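Local coordinates for protein copper-transporting ATPase PAA1, chloroplastic (Arabidopsis thaliana, PDB 5LBD) that uses ATP hydrolysis to move monovalent copper across the plastid envelope into the stroma, the chain here being its nucleotide-binding N-domain, at residues I48-A51 with A52-R55; T23-E26 with V27-L30. The protein carries 2 engineered substitutions. One frame throughout, in Å; residues are numbered along the deposited sequence. Where two conformers were deposited one is given.

Interaction 1 of 2, residues I48-A51 with A52-R55; sequences IVKA and ARAR
The C-terminal end of helix 43-52 is where Lys50 and Arg53 meet, as the chain leaves the helix for the loop toward strand 68-70. The Arg53 side chain folds back over the carbonyl end of Lys50. Its NE reaches Lys50 O at 2.8 Å, but the bond is weak, with an N-H...O angle of only 124°. Arg53 N adds a second weak bond to Lys50 O, longer at 3.4 Å but straighter. One carbonyl thus takes two donors from one residue, from its backbone and from its side chain. The bend about the CG-CD bond of Arg53 (chi3 -67°) brings NE to that oxygen. The guanidinium lies by the C-terminal end of the helix, where the helix dipole would probably favour a positive charge. In this N-domain the helix packs on helix 26-37, where Ala52 touches Leu30 and Ala34. Ala52 N bonds to Ile48 O, four residues back, at 3.0 Å, with a weak second bond to Val49 O. The Lys50 and Arg53 side chains run side by side in the same direction. Lys50 CG lies 3.6 Å from Arg53 NH2, while the like-charged Lys50 NZ and Arg53 NH2 stay 5.5 Å apart.

Interaction 2 of 2, residues T23-E26 with V27-L30; sequences TWSE and VEVL
Ser25 and Glu28 grip each other twice, each side chain accepting a bond from the other's backbone N-H. This is a capping box at the N-terminus of helix 26-37, with Ser25 as the N-cap. Ser25 OG accepts from Glu28 N at 3.1 Å. Ser25 N gives a nearly straight bond (169°) to Glu28 OE2 at 2.8 Å. It meets the anti side of that oxygen, 19° out of the carboxylate plane. Ser25 OG also makes a weak bond to Glu28 OE2. With chi1 at 71°, the serine hydroxyl sits between its own N and carbonyl carbon, which brings OG to Glu28 N. If Glu28 were replaced by an alanine, Ser25 N would probably lose its carboxylate acceptor, and one half of the box would be gone. The positive end of the helix dipole may also favour the negative carboxylate here. The first helical bonds follow, from Val29 N to Ser25 O and from Leu30 N to Glu26 O. The Trp24 and Glu28 side chains cross at about a right angle, and Trp24 CE3 lies 3.9 Å from Glu28 OE2. Beside them, Trp24 CB packs on Val29 CG2 at 3.8 Å.

In the fold
From the N terminus the chain forms strand 7-11, passes through a loop that is partly not modelled, and reaches interaction 2 at the start of helix 26-37. Interaction 1 follows at the end of helix 43-52. The two are in series, neither nested nor crossed. Each is local and closes no long loop. Their centres lie about 12 Å apart, and they touch where Ala52 CB packs 3.3 Å from Leu30 O. A point near the start of one helix thus meets the end of the next. Val29 and Leu30 also rest on Val10, and they reach Ala126 and Ile128 of strand 123-130. This ties helix 26-37 to the antiparallel sheet of the N-domain, with helix 43-52 packed on that helix.

Interaction 1 of 2, residues I48-A51 with A52-R55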
loop_
_atom_site.group_PDB
_atom_site.type_symbol
_atom_site.label_atom_id
_atom_site.label_comp_id
_atom_site.label_asym_id
_atom_site.label_seq_id
_atom_site.Cartn_x
_atom_site.Cartn_y
_atom_site.Cartn_z
ATOM N N ILE A 48 -3.284 2.611 -7.635
ATOM C CA ILE A 48 -2.088 2.945 -6.862
ATOM C C ILE A 48 -0.890 3.106 -7.795
ATOM O O ILE A 48 -0.139 4.089 -7.721
ATOM C CB ILE A 48 -1.834 1.870 -5.794
ATOM C CG1 ILE A 48 -2.940 1.928 -4.741
ATOM C CG2 ILE A 48 -0.508 2.090 -5.133
ATOM C CD1 ILE A 48 -2.878 0.798 -3.776
ATOM N N VAL A 49 -0.697 2.134 -8.694
ATOM C CA VAL A 49 0.406 2.198 -9.633
ATOM C C VAL A 49 0.358 3.492 -10.454
ATOM O O VAL A 49 1.384 4.131 -10.684
ATOM C CB VAL A 49 0.406 0.931 -10.505
ATOM C CG1 VAL A 49 1.393 1.059 -11.627
ATOM C CG2 VAL A 49 0.702 -0.258 -9.657
ATOM N N LYS A 50 -0.822 3.854 -10.965
ATOM C CA LYS A 50 -0.961 5.052 -11.780
ATOM C C LYS A 50 -0.594 6.289 -10.974
ATOM O O LYS A 50 0.150 7.154 -11.449
ATOM C CB LYS A 50 -2.398 5.153 -12.283
ATOM C CG LYS A 50 -2.658 6.354 -13.192
ATOM C CD LYS A 50 -4.085 6.421 -13.716
ATOM C CE LYS A 50 -4.213 7.521 -14.759
ATOM N NZ LYS A 50 -5.621 7.715 -15.186
ATOM N N ALA A 51 -1.098 6.367 -9.748
ATOM C CA ALA A 51 -0.865 7.556 -8.925
ATOM C C ALA A 51 0.612 7.700 -8.575
ATOM O O ALA A 51 1.111 8.823 -8.436
ATOM C CB ALA A 51 -1.704 7.462 -7.640
ATOM N N ALA A 52 1.317 6.593 -8.453
ATOM C CA ALA A 52 2.681 6.531 -7.958
ATOM C C ALA A 52 3.736 6.696 -9.032
ATOM O O ALA A 52 4.921 6.802 -8.697
ATOM C CB ALA A 52 2.903 5.196 -7.241
ATOM N N ARG A 53 3.363 6.710 -10.307
ATOM C CA ARG A 53 4.340 6.801 -11.382
ATOM C C ARG A 53 5.245 8.004 -11.157
ATOM O O ARG A 53 4.778 9.088 -10.813
ATOM C CB ARG A 53 3.639 6.954 -12.733
ATOM C CG ARG A 53 2.903 5.754 -13.234
ATOM C CD ARG A 53 2.017 6.105 -14.436
ATOM N NE ARG A 53 0.893 7.006 -14.101
ATOM C CZ ARG A 53 0.716 8.233 -14.573
ATOM N NH1 ARG A 53 1.599 8.774 -15.410
ATOM N NH2 ARG A 53 -0.354 8.931 -14.207
ATOM N N ALA A 54 6.545 7.807 -11.320
ATOM C CA ALA A 54 7.511 8.880 -11.098
ATOM C C ALA A 54 8.602 8.690 -12.134
ATOM O O ALA A 54 9.570 7.976 -11.887
ATOM C CB ALA A 54 8.074 8.854 -9.687
ATOM N N ARG A 55 8.448 9.342 -13.283
ATOM C CA ARG A 55 9.404 9.091 -14.354
ATOM C C ARG A 55 10.796 9.577 -13.975
ATOM O O ARG A 55 11.789 9.119 -14.548
ATOM C CB ARG A 55 8.917 9.754 -15.642
ATOM C CG ARG A 55 9.159 11.248 -15.684
ATOM C CD ARG A 55 8.384 11.891 -16.814
ATOM N NE ARG A 55 6.959 11.928 -16.524
ATOM C CZ ARG A 55 6.037 12.326 -17.384
ATOM N NH1 ARG A 55 4.767 12.322 -17.042
ATOM N NH2 ARG A 55 6.390 12.698 -18.602
#

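Interaction 2 of 2, residues T23-E26 with V27-L30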
loop_
_atom_site.group_PDB
_atom_site.type_symbol
_atom_site.label_atom_id
_atom_site.label_comp_id
_atom_site.label_asym_id
_atom_site.label_seq_id
_atom_site.Cartn_x
_atom_site.Cartn_y
_atom_site.Cartn_z
ATOM N N THR A 23 9.331 6.615 9.406
ATOM C CA THR A 23 8.257 7.493 8.941
ATOM C C THR A 23 8.326 7.712 7.422
ATOM O O THR A 23 9.402 7.862 6.860
ATOM C CB THR A 23 8.305 8.855 9.636
ATOM O OG1 THR A 23 7.163 9.622 9.242
ATOM C CG2 THR A 23 9.589 9.609 9.284
ATOM N N TRP A 24 7.174 7.724 6.760
ATOM C CA TRP A 24 7.121 7.743 5.306
ATOM C C TRP A 24 6.174 8.847 4.865
ATOM O O TRP A 24 5.108 9.039 5.460
ATOM C CB TRP A 24 6.636 6.397 4.768
ATOM C CG TRP A 24 7.424 5.293 5.332
ATOM C CD1 TRP A 24 7.129 4.553 6.457
ATOM C CD2 TRP A 24 8.671 4.811 4.850
ATOM N NE1 TRP A 24 8.125 3.657 6.692
ATOM C CE2 TRP A 24 9.074 3.776 5.710
ATOM C CE3 TRP A 24 9.480 5.130 3.760
ATOM C CZ2 TRP A 24 10.248 3.069 5.525
ATOM C CZ3 TRP A 24 10.651 4.416 3.586
ATOM C CH2 TRP A 24 11.018 3.403 4.457
ATOM N N SER A 25 6.545 9.543 3.804
ATOM C CA SER A 25 5.695 10.599 3.287
ATOM C C SER A 25 4.567 10.009 2.452
ATOM O O SER A 25 4.554 8.816 2.122
ATOM C CB SER A 25 6.518 11.565 2.435
ATOM O OG SER A 25 6.858 10.879 1.235
ATOM N N GLU A 26 3.635 10.884 2.052
ATOM C CA GLU A 26 2.552 10.454 1.178
ATOM C C GLU A 26 3.098 9.870 -0.116
ATOM O O GLU A 26 2.635 8.811 -0.571
ATOM C CB GLU A 26 1.606 11.613 0.891
ATOM C CG GLU A 26 0.866 12.117 2.137
ATOM C CD GLU A 26 -0.168 13.195 1.873
ATOM O OE1 GLU A 26 -0.561 13.361 0.708
ATOM O OE2 GLU A 26 -0.615 13.854 2.860
ATOM N N VAL A 27 4.088 10.518 -0.731
ATOM C CA VAL A 27 4.563 9.982 -2.004
ATOM C C VAL A 27 5.395 8.725 -1.798
ATOM O O VAL A 27 5.376 7.822 -2.640
ATOM C CB VAL A 27 5.351 11.028 -2.803
ATOM C CG1 VAL A 27 4.485 12.239 -3.085
ATOM C CG2 VAL A 27 6.624 11.427 -2.086
ATOM N N GLU A 28 6.130 8.628 -0.690
ATOM C CA GLU A 28 6.881 7.405 -0.452
ATOM C C GLU A 28 5.956 6.224 -0.225
ATOM O O GLU A 28 6.251 5.117 -0.680
ATOM C CB GLU A 28 7.795 7.580 0.753
ATOM C CG GLU A 28 8.931 8.581 0.515
ATOM C CD GLU A 28 9.726 8.883 1.759
ATOM O OE1 GLU A 28 10.950 9.099 1.646
ATOM O OE2 GLU A 28 9.120 8.950 2.856
ATOM N N VAL A 29 4.849 6.448 0.496
ATOM C CA VAL A 29 3.868 5.383 0.719
ATOM C C VAL A 29 3.293 4.910 -0.600
ATOM O O VAL A 29 3.169 3.698 -0.839
ATOM C CB VAL A 29 2.758 5.869 1.668
ATOM C CG1 VAL A 29 1.520 4.992 1.555
ATOM C CG2 VAL A 29 3.312 5.908 3.065
ATOM N N LEU A 30 2.976 5.849 -1.495
ATOM C CA LEU A 30 2.464 5.473 -2.809
ATOM C C LEU A 30 3.489 4.661 -3.592
ATOM O O LEU A 30 3.141 3.680 -4.275
ATOM C CB LEU A 30 2.059 6.702 -3.616
ATOM C CG LEU A 30 0.743 7.313 -3.200
ATOM C CD1 LEU A 30 0.560 8.593 -3.939
ATOM C CD2 LEU A 30 -0.418 6.391 -3.485
#